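Local coordinates for putative dehydrogenase (Pseudarthrobacter phenanthrenivorans, PDB 6A3F), which catalyses the NAD(+)-dependent oxidation of levoglucosan to 3-dehydrolevoglucosan, working as a homotetramer of the Gfo/Idh/MocA family, at residues 182-187 and 290-295; 265-270 and 283-288; 149-154 and 210-215; 187-192 and 234-239. One frame throughout, in Å; residues are numbered along the deposited sequence.

Overall arrangement
Contacts 1, 2 and 4 lie in the C-terminal substrate-binding domain, whereas contact 3 joins a loop after strand 147-149 of the Rossmann sheet to helix 206-221. Contacts 1 and 2 belong to the same large mixed sheet, their centres about 10 Å apart, with strand 174-182 lying between strands 279-285 and 294-301. Contact 4 shares Ala187 with contact 1 and lies about 14 Å from it and about 13 Å from contact 2, centre to centre. Helix 206-221 packs on Ala284 and Val268 of contact 2, tying the sheet to contact 3, where residues of the levoglucosan and NADH sites meet. Contacts 3 and 4, about 24 Å apart between centres, do not touch. Along the chain, contact 3 opens first and contact 2 last.

Contact 1: residues 182-187 and 290-295; sequences LQDWSA and GRNNYI
An antiparallel pairing joins Leu182 of strand 174-182 to Tyr294 of strand 294-301 in the mixed sheet of the C-terminal domain. It is a hydrogen-bonded pair: Leu182 N reaches Tyr294 O at 3.0 Å and Tyr294 N returns to Leu182 O at 3.1 Å. On their shared face the side chains run alongside, Leu182 CD1 lying 3.8 Å from CD2 at the edge of the Tyr294 ring. Arg291 is bent at chi2 (-59°), which brings NH1 over one face of the Tyr294 ring, toward its rim; Arg291 NH2 makes a salt bridge to Glu298 of the third subunit. Past the pair the backbones stay close but leave the ladder: Gln183 CA makes a CA-H...O contact with Arg291 O at 3.2 Å. Gln183, a levoglucosan-binding residue, extends beside Asn293, whose OD1 takes a weak bond from Gln183 NE2 and another from Tyr181, while Asn293 ND2 donates to the hydroxyl of Tyr153, also levoglucosan-binding. Water 1 links Asp184 N to Asn292 O. With CG set between its backbone N and carbonyl carbon (chi1 70°), Asp184 turns its carboxylate across, where Gly290 N meets the anti side of OD2 at 3.0 Å, 25° out of plane.

Contact 2: residues 265-270 and 283-288; sequences DDEVMT and EATRNA
The carboxylates of Glu267 and Glu283 lie almost parallel, planes 8° apart, their OE2 atoms 3.9 Å from each other; Thr285 OG1 donates to Glu267 OE1 at 2.9 Å from above the carboxylate plane. The amide of Asn287 is turned 43° from the carboxylate of Asp266, and its OD1 lies 3.2 Å from Asp266 CB. The glutamates and Thr285 lie on one face of the 267-274/279-285 hairpin; Asp266 and Asn287 meet at its end. Val268 and Ala284 form its antiparallel hydrogen-bonded pair, each N to the other's O at 2.9 Å, and their side chains face helix 206-221. Glu267 with Thr285 and Met269 with Glu283 are non-hydrogen-bonded pairs, looking toward the third subunit. Asp266 and Glu267 form a classic bulge against Ser233. A chi1 of -167° turns Thr285 OG1 beside its carbonyl carbon, where it also accepts from Asn287 N in an ST turn. Arg286 N closes the ladder on Asp266 O; its guanidinium salt-bridges the levoglucosan-binding Asp209. Glu283 OE1 salt-bridges Arg178, Glu267 OE1 also takes Trp235 NE1, and Glu267 OE2 bonds Ser176 OG of the third subunit; these partners probably offset the repulsion between the two carboxylates.

Contact 3: residues 149-154 and 210-215; sequences VAFNYR and IATHVI
Two successive inverse gamma turns, centred on Ala150 and Phe151, lead from strand 147-149 into the 3-10 segment 152-154, and this bend approaches helix 206-221 most closely where Phe151 and His213 stand 5.9 Å apart, CA to CA. Here the loop leaving the last strand of the Rossmann sheet meets helix 206-221 of the substrate-binding domain through a buried aromatic cluster of Phe151, Tyr153 and His213. Tyr153 and His213 make a T-shaped pair, planes at 81° and centroids 4.9 Å apart, in which the CD2-CE2 edge of the tyrosine is directed at the imidazole face. Phe151 is also steeply turned against His213, at 84°, but set obliquely; His213 ND1 sits near the plane of the phenyl ring at its edge, 3.6 Å from CD1. Phe151 CE1 lies 3.5 Å from Thr212 O, and the phenylalanine crosses the Thr212 side chain at about a right angle. Asn152 ND2 lies over the centre of the Tyr153 ring and donates to Thr358. Tyr153 and His213 bind levoglucosan, Ala150 and Asn152 bind NADH, and Lys124, which serves both ligands, packs on His213. The cluster thus brings substrate and cofactor residues from this loop and the helix together. Asn152 OD1 approaches the imidazole obliquely, 4.1 Å from His213 CE1.

Contact 4: residues 187-192 and 234-239; sequences ADPNSP and TWIPER
Arg239 reaches across to the loop 187-192 with its guanidinium edge, while Ile236, from the same segment, lies over the guanidinium face: Ile236 CG2 stands 3.6 Å above the plane, over its centre. The arginine is extended from CG to NE and then turned at chi4 (-72°), which brings NH1 into the type I turn from Asp188 to Ser191. There NH1 donates twice, to Asp188 O at 3.0 Å and to Ser191 O at 2.9 Å, both acceptors lying close to the guanidinium plane. Asp188 O is shared: Ser191 N, closing the turn, and Arg239 NH1 approach it from opposite faces of its carbonyl plane. Pro189 and Ile236 cross at about a right angle, with Pro189 CB 4.0 Å from Ile236 CG2, and the other arm of the isoleucine carries CD1 to 3.4 Å from Ala187 O. On the turn itself, Asp188 OD1 accepts from Asn190 N, an Asx turn. Water 5 joins Pro189 O to Glu238 O. Elsewhere, Arg239 NH2 bonds Ser186 O and the group makes a cation-pi contact with Phe197. A single charged side chain therefore serves three backbone carbonyls of residues 186-191, joining this loop after strand 174-182 to the edge of the small antiparallel sheet; its positive charge would be expected to strengthen these bonds to neutral acceptors.

Contact 1: residues 182-187 and 290-295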
loop_
_atom_site.group_PDB
_atom_site.type_symbol
_atom_site.label_atom_id
_atom_site.label_comp_id
_atom_site.label_asym_id
_atom_site.label_seq_id
_atom_site.Cartn_x
_atom_site.Cartn_y
_atom_site.Cartn_z
ATOM N N LEU B 182 -6.454 -2.143 16.631
ATOM C CA LEU B 182 -5.828 -3.485 16.764
ATOM C C LEU B 182 -4.364 -3.319 17.235
ATOM O O LEU B 182 -3.600 -2.503 16.706
ATOM C CB LEU B 182 -5.903 -4.212 15.426
ATOM C CG LEU B 182 -7.262 -4.249 14.697
ATOM C CD1 LEU B 182 -7.166 -5.115 13.459
ATOM C CD2 LEU B 182 -8.354 -4.812 15.603
ATOM N N GLN B 183 -3.978 -4.162 18.197
ATOM C CA GLN B 183 -2.667 -4.126 18.813
ATOM C C GLN B 183 -2.237 -5.553 19.125
ATOM O O GLN B 183 -3.079 -6.483 19.087
ATOM C CB GLN B 183 -2.673 -3.358 20.132
ATOM C CG GLN B 183 -2.967 -1.872 20.013
ATOM C CD GLN B 183 -2.667 -1.110 21.282
ATOM O OE1 GLN B 183 -3.226 -1.421 22.354
ATOM N NE2 GLN B 183 -1.853 -0.036 21.172
ATOM N N ASP B 184 -0.945 -5.692 19.436
ATOM C CA ASP B 184 -0.357 -7.017 19.780
ATOM C C ASP B 184 0.612 -6.926 20.937
ATOM O O ASP B 184 1.310 -7.938 21.193
ATOM C CB ASP B 184 0.248 -7.698 18.591
ATOM C CG ASP B 184 1.492 -7.040 18.105
ATOM O OD1 ASP B 184 1.929 -6.062 18.745
ATOM O OD2 ASP B 184 1.943 -7.488 17.055
ATOM N N TRP B 185 0.654 -5.797 21.660
ATOM C CA TRP B 185 1.759 -5.649 22.635
ATOM C C TRP B 185 1.602 -6.692 23.761
ATOM O O TRP B 185 2.592 -7.039 24.369
ATOM C CB TRP B 185 1.853 -4.244 23.226
ATOM C CG TRP B 185 0.623 -3.796 23.953
ATOM C CD1 TRP B 185 -0.445 -3.114 23.429
ATOM C CD2 TRP B 185 0.363 -3.931 25.356
ATOM N NE1 TRP B 185 -1.377 -2.895 24.394
ATOM C CE2 TRP B 185 -0.925 -3.398 25.578
ATOM C CE3 TRP B 185 1.034 -4.554 26.419
ATOM C CZ2 TRP B 185 -1.502 -3.366 26.840
ATOM C CZ3 TRP B 185 0.462 -4.530 27.671
ATOM C CH2 TRP B 185 -0.791 -3.933 27.878
ATOM N N SER B 186 0.391 -7.123 24.062
ATOM C CA SER B 186 0.215 -8.137 25.167
ATOM C C SER B 186 -0.105 -9.527 24.605
ATOM O O SER B 186 -0.621 -10.421 25.304
ATOM C CB SER B 186 -0.826 -7.672 26.156
ATOM O OG SER B 186 -2.092 -7.513 25.534
ATOM N N ALA B 187 0.179 -9.777 23.336
ATOM C CA ALA B 187 -0.292 -11.016 22.715
ATOM C C ALA B 187 0.544 -12.227 23.164
ATOM O O ALA B 187 0.182 -13.345 22.868
ATOM C CB ALA B 187 -0.247 -10.901 21.217
ATOM N N GLY B 290 0.983 -8.579 14.436
ATOM C CA GLY B 290 1.269 -7.760 13.219
ATOM C C GLY B 290 0.603 -6.383 13.284
ATOM O O GLY B 290 0.970 -5.464 12.458
ATOM N N ARG B 291 -0.312 -6.185 14.238
ATOM C CA ARG B 291 -0.990 -4.903 14.405
ATOM C C ARG B 291 -0.368 -4.240 15.630
ATOM O O ARG B 291 -0.321 -4.843 16.705
ATOM C CB ARG B 291 -2.519 -5.012 14.564
ATOM C CG ARG B 291 -3.196 -5.683 13.379
ATOM C CD ARG B 291 -2.947 -4.954 12.067
ATOM N NE ARG B 291 -3.738 -5.426 10.923
ATOM C CZ ARG B 291 -3.551 -5.027 9.664
ATOM N NH1 ARG B 291 -2.514 -4.259 9.339
ATOM N NH2 ARG B 291 -4.427 -5.404 8.737
ATOM N N ASN B 292 0.199 -3.030 15.425
ATOM C CA ASN B 292 0.927 -2.310 16.439
ATOM C C ASN B 292 0.073 -1.217 17.094
ATOM O O ASN B 292 -0.113 -1.241 18.290
ATOM C CB ASN B 292 2.188 -1.703 15.823
ATOM C CG ASN B 292 2.862 -2.689 14.905
ATOM O OD1 ASN B 292 2.750 -2.607 13.660
ATOM N ND2 ASN B 292 3.546 -3.636 15.511
ATOM N N ASN B 293 -0.370 -0.213 16.306
ATOM C CA ASN B 293 -1.121 0.889 16.790
ATOM C C ASN B 293 -2.141 1.227 15.701
ATOM O O ASN B 293 -2.208 2.338 15.202
ATOM C CB ASN B 293 -0.257 2.073 17.202
ATOM C CG ASN B 293 -0.948 2.954 18.225
ATOM O OD1 ASN B 293 -1.500 2.455 19.214
ATOM N ND2 ASN B 293 -0.940 4.269 18.019
ATOM N N TYR B 294 -2.824 0.179 15.288
ATOM C CA TYR B 294 -3.641 0.158 14.090
ATOM C C TYR B 294 -5.032 0.699 14.411
ATOM O O TYR B 294 -5.991 -0.076 14.572
ATOM C CB TYR B 294 -3.675 -1.254 13.521
ATOM C CG TYR B 294 -4.232 -1.436 12.139
ATOM C CD1 TYR B 294 -3.603 -0.897 11.015
ATOM C CD2 TYR B 294 -5.390 -2.171 11.945
ATOM C CE1 TYR B 294 -4.113 -1.095 9.752
ATOM C CE2 TYR B 294 -5.906 -2.396 10.678
ATOM C CZ TYR B 294 -5.262 -1.859 9.576
ATOM O OH TYR B 294 -5.839 -2.086 8.363
ATOM N N ILE B 295 -5.104 2.022 14.470
ATOM C CA ILE B 295 -6.357 2.748 14.645
ATOM C C ILE B 295 -6.910 3.070 13.262
ATOM O O ILE B 295 -6.221 3.743 12.469
ATOM C CB ILE B 295 -6.190 4.039 15.435
ATOM C CG1 ILE B 295 -5.207 3.878 16.600
ATOM C CG2 ILE B 295 -7.570 4.551 15.860
ATOM C CD1 ILE B 295 -4.903 5.160 17.310
HETATM O O HOH W 1 0.744 -3.246 19.998
#

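Contact 2: residues 265-270 and 283-288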
loop_
_atom_site.group_PDB
_atom_site.type_symbol
_atom_site.label_atom_id
_atom_site.label_comp_id
_atom_site.label_asym_id
_atom_site.label_seq_id
_atom_site.Cartn_x
_atom_site.Cartn_y
_atom_site.Cartn_z
ATOM N N ASP B 265 -11.525 -7.837 29.395
ATOM C CA ASP B 265 -11.583 -8.201 28.014
ATOM C C ASP B 265 -10.229 -7.910 27.324
ATOM O O ASP B 265 -9.667 -6.850 27.562
ATOM C CB ASP B 265 -12.709 -7.361 27.371
ATOM C CG ASP B 265 -12.471 -5.861 27.479
ATOM O OD1 ASP B 265 -12.581 -5.296 28.577
ATOM O OD2 ASP B 265 -12.183 -5.196 26.443
ATOM N N ASP B 266 -9.769 -8.855 26.506
ATOM C CA ASP B 266 -8.663 -8.667 25.544
ATOM C C ASP B 266 -9.181 -8.077 24.205
ATOM O O ASP B 266 -8.405 -7.490 23.431
ATOM C CB ASP B 266 -7.973 -9.983 25.224
ATOM C CG ASP B 266 -7.063 -10.473 26.371
ATOM O OD1 ASP B 266 -6.497 -9.644 27.139
ATOM O OD2 ASP B 266 -6.969 -11.729 26.440
ATOM N N GLU B 267 -10.492 -8.173 24.000
ATOM C CA GLU B 267 -11.092 -7.888 22.702
ATOM C C GLU B 267 -12.566 -7.542 22.877
ATOM O O GLU B 267 -13.254 -8.177 23.707
ATOM C CB GLU B 267 -10.937 -9.087 21.774
ATOM C CG GLU B 267 -11.479 -8.846 20.366
ATOM C CD GLU B 267 -10.992 -9.838 19.321
ATOM O OE1 GLU B 267 -9.897 -10.344 19.479
ATOM O OE2 GLU B 267 -11.730 -10.115 18.343
ATOM N N VAL B 268 -13.009 -6.512 22.122
ATOM C CA VAL B 268 -14.377 -6.117 22.104
ATOM C C VAL B 268 -14.806 -5.954 20.642
ATOM O O VAL B 268 -14.079 -5.382 19.846
ATOM C CB VAL B 268 -14.624 -4.827 22.905
ATOM C CG1 VAL B 268 -13.768 -3.658 22.445
ATOM C CG2 VAL B 268 -16.097 -4.436 22.888
ATOM N N MET B 269 -15.952 -6.514 20.277
ATOM C CA MET B 269 -16.614 -6.030 19.072
ATOM C C MET B 269 -18.041 -5.610 19.405
ATOM O O MET B 269 -18.705 -6.231 20.243
ATOM C CB MET B 269 -16.586 -7.064 17.939
ATOM C CG MET B 269 -17.432 -8.287 18.116
ATOM S SD MET B 269 -17.329 -9.519 16.752
ATOM C CE MET B 269 -17.967 -10.961 17.605
ATOM N N THR B 270 -18.494 -4.539 18.765
ATOM C CA THR B 270 -19.842 -4.060 19.027
ATOM C C THR B 270 -20.427 -3.537 17.722
ATOM O O THR B 270 -19.721 -2.795 16.990
ATOM C CB THR B 270 -19.859 -3.005 20.135
ATOM O OG1 THR B 270 -21.234 -2.719 20.436
ATOM C CG2 THR B 270 -19.133 -1.722 19.779
ATOM N N GLU B 283 -14.283 -2.506 16.651
ATOM C CA GLU B 283 -13.598 -3.704 17.112
ATOM C C GLU B 283 -12.255 -3.257 17.649
ATOM O O GLU B 283 -11.524 -2.487 16.945
ATOM C CB GLU B 283 -13.413 -4.729 15.989
ATOM C CG GLU B 283 -12.692 -5.994 16.368
ATOM C CD GLU B 283 -12.717 -7.042 15.263
ATOM O OE1 GLU B 283 -13.747 -7.105 14.472
ATOM O OE2 GLU B 283 -11.705 -7.778 15.178
ATOM N N ALA B 284 -11.890 -3.774 18.808
ATOM C CA ALA B 284 -10.545 -3.487 19.365
ATOM C C ALA B 284 -9.987 -4.771 19.986
ATOM O O ALA B 284 -10.754 -5.590 20.509
ATOM C CB ALA B 284 -10.589 -2.313 20.323
ATOM N N THR B 285 -8.664 -4.956 19.905
ATOM C CA THR B 285 -8.019 -6.121 20.467
ATOM C C THR B 285 -6.567 -5.788 20.837
ATOM O O THR B 285 -5.913 -4.924 20.230
ATOM C CB THR B 285 -8.101 -7.313 19.499
ATOM O OG1 THR B 285 -7.722 -8.491 20.210
ATOM C CG2 THR B 285 -7.223 -7.140 18.271
ATOM N N ARG B 286 -6.077 -6.548 21.823
ATOM C CA ARG B 286 -4.688 -6.608 22.196
ATOM C C ARG B 286 -4.015 -7.862 21.619
ATOM O O ARG B 286 -2.816 -8.086 21.889
ATOM C CB ARG B 286 -4.609 -6.612 23.725
ATOM C CG ARG B 286 -5.048 -5.326 24.375
ATOM C CD ARG B 286 -4.995 -5.358 25.912
ATOM N NE ARG B 286 -5.188 -4.031 26.439
ATOM C CZ ARG B 286 -5.481 -3.743 27.704
ATOM N NH1 ARG B 286 -5.813 -4.702 28.562
ATOM N NH2 ARG B 286 -5.432 -2.490 28.118
ATOM N N ASN B 287 -4.705 -8.653 20.793
ATOM C CA ASN B 287 -4.251 -9.991 20.411
ATOM C C ASN B 287 -4.282 -10.169 18.893
ATOM O O ASN B 287 -4.810 -11.153 18.397
ATOM C CB ASN B 287 -5.083 -11.087 21.101
ATOM C CG ASN B 287 -4.929 -11.031 22.597
ATOM O OD1 ASN B 287 -5.438 -10.104 23.235
ATOM N ND2 ASN B 287 -4.134 -11.948 23.154
ATOM N N ALA B 288 -3.770 -9.165 18.146
ATOM C CA ALA B 288 -3.697 -9.224 16.713
ATOM C C ALA B 288 -2.236 -9.109 16.244
ATOM O O ALA B 288 -1.752 -8.023 16.019
ATOM C CB ALA B 288 -4.546 -8.118 16.149
HETATM O O HOH W 2 -6.996 -7.369 28.219
HETATM O O HOH W 3 -3.934 -9.620 25.572
HETATM O O HOH W 4 -7.943 -11.108 17.790
#

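Contact 3: residues 149-154 and 210-215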
loop_
_atom_site.group_PDB
_atom_site.type_symbol
_atom_site.label_atom_id
_atom_site.label_comp_id
_atom_site.label_asym_id
_atom_site.label_seq_id
_atom_site.Cartn_x
_atom_site.Cartn_y
_atom_site.Cartn_z
ATOM N N VAL B 149 -10.627 15.683 28.127
ATOM C CA VAL B 149 -10.166 14.280 28.218
ATOM C C VAL B 149 -9.244 13.996 27.009
ATOM O O VAL B 149 -9.504 14.505 25.921
ATOM C CB VAL B 149 -11.335 13.282 28.332
ATOM C CG1 VAL B 149 -12.282 13.315 27.159
ATOM C CG2 VAL B 149 -10.842 11.878 28.598
ATOM N N ALA B 150 -8.180 13.234 27.223
ATOM C CA ALA B 150 -7.025 13.150 26.269
ATOM C C ALA B 150 -7.293 12.121 25.163
ATOM O O ALA B 150 -6.505 11.142 25.057
ATOM C CB ALA B 150 -5.767 12.775 27.024
ATOM N N PHE B 151 -8.378 12.295 24.404
ATOM C CA PHE B 151 -8.573 11.516 23.160
ATOM C C PHE B 151 -7.756 12.227 22.044
ATOM O O PHE B 151 -8.275 12.869 21.104
ATOM C CB PHE B 151 -10.063 11.349 22.836
ATOM C CG PHE B 151 -10.822 10.443 23.767
ATOM C CD1 PHE B 151 -10.380 9.151 24.017
ATOM C CD2 PHE B 151 -11.953 10.905 24.434
ATOM C CE1 PHE B 151 -11.077 8.313 24.873
ATOM C CE2 PHE B 151 -12.645 10.068 25.300
ATOM C CZ PHE B 151 -12.188 8.788 25.534
ATOM N N ASN B 152 -6.450 12.143 22.188
ATOM C CA ASN B 152 -5.511 12.949 21.431
ATOM C C ASN B 152 -5.541 12.566 19.935
ATOM O O ASN B 152 -5.199 13.416 19.077
ATOM C CB ASN B 152 -4.111 12.830 22.008
ATOM C CG ASN B 152 -3.595 11.421 21.908
ATOM O OD1 ASN B 152 -4.138 10.558 22.594
ATOM N ND2 ASN B 152 -2.648 11.178 20.991
ATOM N N TYR B 153 -5.929 11.323 19.612
ATOM C CA TYR B 153 -5.835 10.854 18.259
ATOM C C TYR B 153 -6.849 11.554 17.365
ATOM O O TYR B 153 -6.626 11.615 16.151
ATOM C CB TYR B 153 -6.004 9.344 18.148
ATOM C CG TYR B 153 -4.870 8.546 18.724
ATOM C CD1 TYR B 153 -3.599 8.603 18.175
ATOM C CD2 TYR B 153 -5.069 7.776 19.870
ATOM C CE1 TYR B 153 -2.567 7.856 18.706
ATOM C CE2 TYR B 153 -4.032 7.041 20.423
ATOM C CZ TYR B 153 -2.787 7.052 19.810
ATOM O OH TYR B 153 -1.743 6.315 20.312
ATOM N N ARG B 154 -7.901 12.155 17.915
ATOM C CA ARG B 154 -8.813 12.888 17.028
ATOM C C ARG B 154 -8.168 14.185 16.505
ATOM O O ARG B 154 -8.732 14.771 15.567
ATOM C CB ARG B 154 -10.157 13.136 17.712
ATOM C CG ARG B 154 -10.139 14.259 18.734
ATOM C CD ARG B 154 -11.396 15.124 18.806
ATOM N NE ARG B 154 -12.542 14.454 19.434
ATOM C CZ ARG B 154 -13.676 15.072 19.787
ATOM N NH1 ARG B 154 -13.806 16.370 19.580
ATOM N NH2 ARG B 154 -14.685 14.393 20.303
ATOM N N ILE B 210 -8.459 1.119 24.566
ATOM C CA ILE B 210 -8.242 1.420 23.125
ATOM C C ILE B 210 -9.568 1.575 22.388
ATOM O O ILE B 210 -9.672 2.429 21.504
ATOM C CB ILE B 210 -7.281 0.436 22.449
ATOM C CG1 ILE B 210 -7.654 -1.026 22.673
ATOM C CG2 ILE B 210 -5.848 0.763 22.867
ATOM C CD1 ILE B 210 -6.812 -2.034 21.885
ATOM N N ALA B 211 -10.613 0.846 22.735
ATOM C CA ALA B 211 -11.855 1.120 21.999
ATOM C C ALA B 211 -12.372 2.534 22.249
ATOM O O ALA B 211 -13.017 3.104 21.365
ATOM C CB ALA B 211 -12.891 0.082 22.337
ATOM N N THR B 212 -12.140 3.113 23.440
ATOM C CA THR B 212 -12.627 4.466 23.730
ATOM C C THR B 212 -12.053 5.476 22.723
ATOM O O THR B 212 -12.736 6.444 22.392
ATOM C CB THR B 212 -12.320 4.865 25.175
ATOM O OG1 THR B 212 -10.918 4.669 25.337
ATOM C CG2 THR B 212 -13.079 4.036 26.208
ATOM N N HIS B 213 -10.808 5.274 22.264
ATOM C CA HIS B 213 -10.231 6.177 21.235
ATOM C C HIS B 213 -11.084 6.140 19.955
ATOM O O HIS B 213 -11.376 7.180 19.308
ATOM C CB HIS B 213 -8.772 5.795 20.943
ATOM C CG HIS B 213 -7.796 6.161 22.001
ATOM N ND1 HIS B 213 -7.616 7.437 22.383
ATOM C CD2 HIS B 213 -6.891 5.405 22.696
ATOM C CE1 HIS B 213 -6.661 7.472 23.313
ATOM N NE2 HIS B 213 -6.198 6.235 23.525
ATOM N N VAL B 214 -11.494 4.939 19.575
ATOM C CA VAL B 214 -12.297 4.733 18.371
ATOM C C VAL B 214 -13.708 5.274 18.584
ATOM O O VAL B 214 -14.286 5.865 17.663
ATOM C CB VAL B 214 -12.326 3.261 17.928
ATOM C CG1 VAL B 214 -13.149 3.060 16.647
ATOM C CG2 VAL B 214 -10.899 2.775 17.722
ATOM N N ILE B 215 -14.281 5.038 19.763
ATOM C CA ILE B 215 -15.622 5.559 20.084
ATOM C C ILE B 215 -15.631 7.085 20.022
ATOM O O ILE B 215 -16.559 7.660 19.426
ATOM C CB ILE B 215 -16.099 5.016 21.458
ATOM C CG1 ILE B 215 -16.323 3.506 21.354
ATOM C CG2 ILE B 215 -17.326 5.730 21.956
ATOM C CD1 ILE B 215 -16.435 2.844 22.692
#

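Contact 4: residues 187-192 and 234-239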
loop_
_atom_site.group_PDB
_atom_site.type_symbol
_atom_site.label_atom_id
_atom_site.label_comp_id
_atom_site.label_asym_id
_atom_site.label_seq_id
_atom_site.Cartn_x
_atom_site.Cartn_y
_atom_site.Cartn_z
ATOM N N ALA B 187 0.179 -9.777 23.336
ATOM C CA ALA B 187 -0.292 -11.016 22.715
ATOM C C ALA B 187 0.544 -12.227 23.164
ATOM O O ALA B 187 0.182 -13.345 22.868
ATOM C CB ALA B 187 -0.247 -10.901 21.217
ATOM N N ASP B 188 1.663 -12.003 23.805
ATOM C CA ASP B 188 2.439 -13.091 24.437
ATOM C C ASP B 188 1.877 -13.323 25.883
ATOM O O ASP B 188 1.867 -12.441 26.703
ATOM C CB ASP B 188 3.898 -12.679 24.475
ATOM C CG ASP B 188 4.843 -13.777 25.004
ATOM O OD1 ASP B 188 4.400 -14.760 25.613
ATOM O OD2 ASP B 188 6.060 -13.621 24.795
ATOM N N PRO B 189 1.449 -14.548 26.185
ATOM C CA PRO B 189 0.920 -14.876 27.537
ATOM C C PRO B 189 1.925 -14.619 28.682
ATOM O O PRO B 189 1.501 -14.453 29.849
ATOM C CB PRO B 189 0.571 -16.369 27.449
ATOM C CG PRO B 189 0.500 -16.671 25.987
ATOM C CD PRO B 189 1.511 -15.738 25.337
ATOM N N ASN B 190 3.210 -14.530 28.363
ATOM C CA ASN B 190 4.287 -14.232 29.393
ATOM C C ASN B 190 4.379 -12.742 29.728
ATOM O O ASN B 190 5.053 -12.369 30.681
ATOM C CB ASN B 190 5.656 -14.758 28.951
ATOM C CG ASN B 190 5.705 -16.273 28.848
ATOM O OD1 ASN B 190 5.158 -16.981 29.688
ATOM N ND2 ASN B 190 6.352 -16.791 27.815
ATOM N N SER B 191 3.751 -11.876 28.923
ATOM C CA SER B 191 3.664 -10.485 29.218
ATOM C C SER B 191 2.920 -10.329 30.549
ATOM O O SER B 191 1.868 -10.920 30.727
ATOM C CB SER B 191 2.985 -9.742 28.090
ATOM O OG SER B 191 3.018 -8.350 28.291
ATOM N N PRO B 192 3.488 -9.585 31.484
ATOM C CA PRO B 192 3.027 -9.726 32.865
ATOM C C PRO B 192 1.648 -9.120 33.189
ATOM O O PRO B 192 1.072 -8.224 32.489
ATOM C CB PRO B 192 4.111 -9.015 33.690
ATOM C CG PRO B 192 4.659 -7.978 32.755
ATOM C CD PRO B 192 4.633 -8.663 31.403
ATOM N N THR B 234 -11.876 -12.740 26.250
ATOM C CA THR B 234 -10.586 -12.795 26.928
ATOM C C THR B 234 -9.846 -14.007 26.391
ATOM O O THR B 234 -10.364 -15.150 26.452
ATOM C CB THR B 234 -10.722 -12.846 28.452
ATOM O OG1 THR B 234 -11.432 -11.684 28.859
ATOM C CG2 THR B 234 -9.381 -12.909 29.152
ATOM N N TRP B 235 -8.693 -13.762 25.767
ATOM C CA TRP B 235 -7.940 -14.794 25.080
ATOM C C TRP B 235 -6.764 -15.328 25.911
ATOM O O TRP B 235 -6.309 -16.423 25.634
ATOM C CB TRP B 235 -7.374 -14.228 23.782
ATOM C CG TRP B 235 -8.402 -13.697 22.843
ATOM C CD1 TRP B 235 -8.423 -12.462 22.266
ATOM C CD2 TRP B 235 -9.474 -14.445 22.252
ATOM N NE1 TRP B 235 -9.476 -12.375 21.390
ATOM C CE2 TRP B 235 -10.152 -13.554 21.379
ATOM C CE3 TRP B 235 -9.987 -15.738 22.439
ATOM C CZ2 TRP B 235 -11.274 -13.927 20.646
ATOM C CZ3 TRP B 235 -11.107 -16.099 21.710
ATOM C CH2 TRP B 235 -11.735 -15.204 20.835
ATOM N N ILE B 236 -6.225 -14.505 26.781
ATOM C CA ILE B 236 -5.076 -14.891 27.658
ATOM C C ILE B 236 -5.583 -14.662 29.085
ATOM O O ILE B 236 -5.643 -13.568 29.591
ATOM C CB ILE B 236 -3.799 -14.098 27.296
ATOM C CG1 ILE B 236 -3.324 -14.488 25.892
ATOM C CG2 ILE B 236 -2.719 -14.277 28.380
ATOM C CD1 ILE B 236 -2.155 -13.691 25.370
ATOM N N PRO B 237 -6.129 -15.742 29.696
ATOM C CA PRO B 237 -6.918 -15.557 30.893
ATOM C C PRO B 237 -6.088 -15.531 32.187
ATOM O O PRO B 237 -6.634 -15.286 33.227
ATOM C CB PRO B 237 -7.838 -16.784 30.894
ATOM C CG PRO B 237 -7.017 -17.823 30.200
ATOM C CD PRO B 237 -6.336 -17.053 29.086
ATOM N N GLU B 238 -4.797 -15.768 32.057
ATOM C CA GLU B 238 -3.887 -15.815 33.182
ATOM C C GLU B 238 -2.550 -15.201 32.761
ATOM O O GLU B 238 -2.018 -15.532 31.719
ATOM C CB GLU B 238 -3.782 -17.303 33.548
ATOM C CG GLU B 238 -2.689 -17.716 34.469
ATOM C CD GLU B 238 -2.949 -19.154 34.889
ATOM O OE1 GLU B 238 -2.304 -20.047 34.330
ATOM O OE2 GLU B 238 -3.874 -19.352 35.694
ATOM N N ARG B 239 -1.951 -14.420 33.630
ATOM C CA ARG B 239 -0.582 -13.931 33.350
ATOM C C ARG B 239 0.287 -13.983 34.616
ATOM O O ARG B 239 -0.208 -13.949 35.755
ATOM C CB ARG B 239 -0.594 -12.484 32.861
ATOM C CG ARG B 239 -1.202 -12.304 31.473
ATOM C CD ARG B 239 -1.427 -10.836 31.132
ATOM N NE ARG B 239 -2.014 -10.697 29.793
ATOM C CZ ARG B 239 -1.380 -10.912 28.631
ATOM N NH1 ARG B 239 -0.098 -11.243 28.598
ATOM N NH2 ARG B 239 -2.065 -10.806 27.486
HETATM O O HOH W 5 1.002 -16.733 31.406
#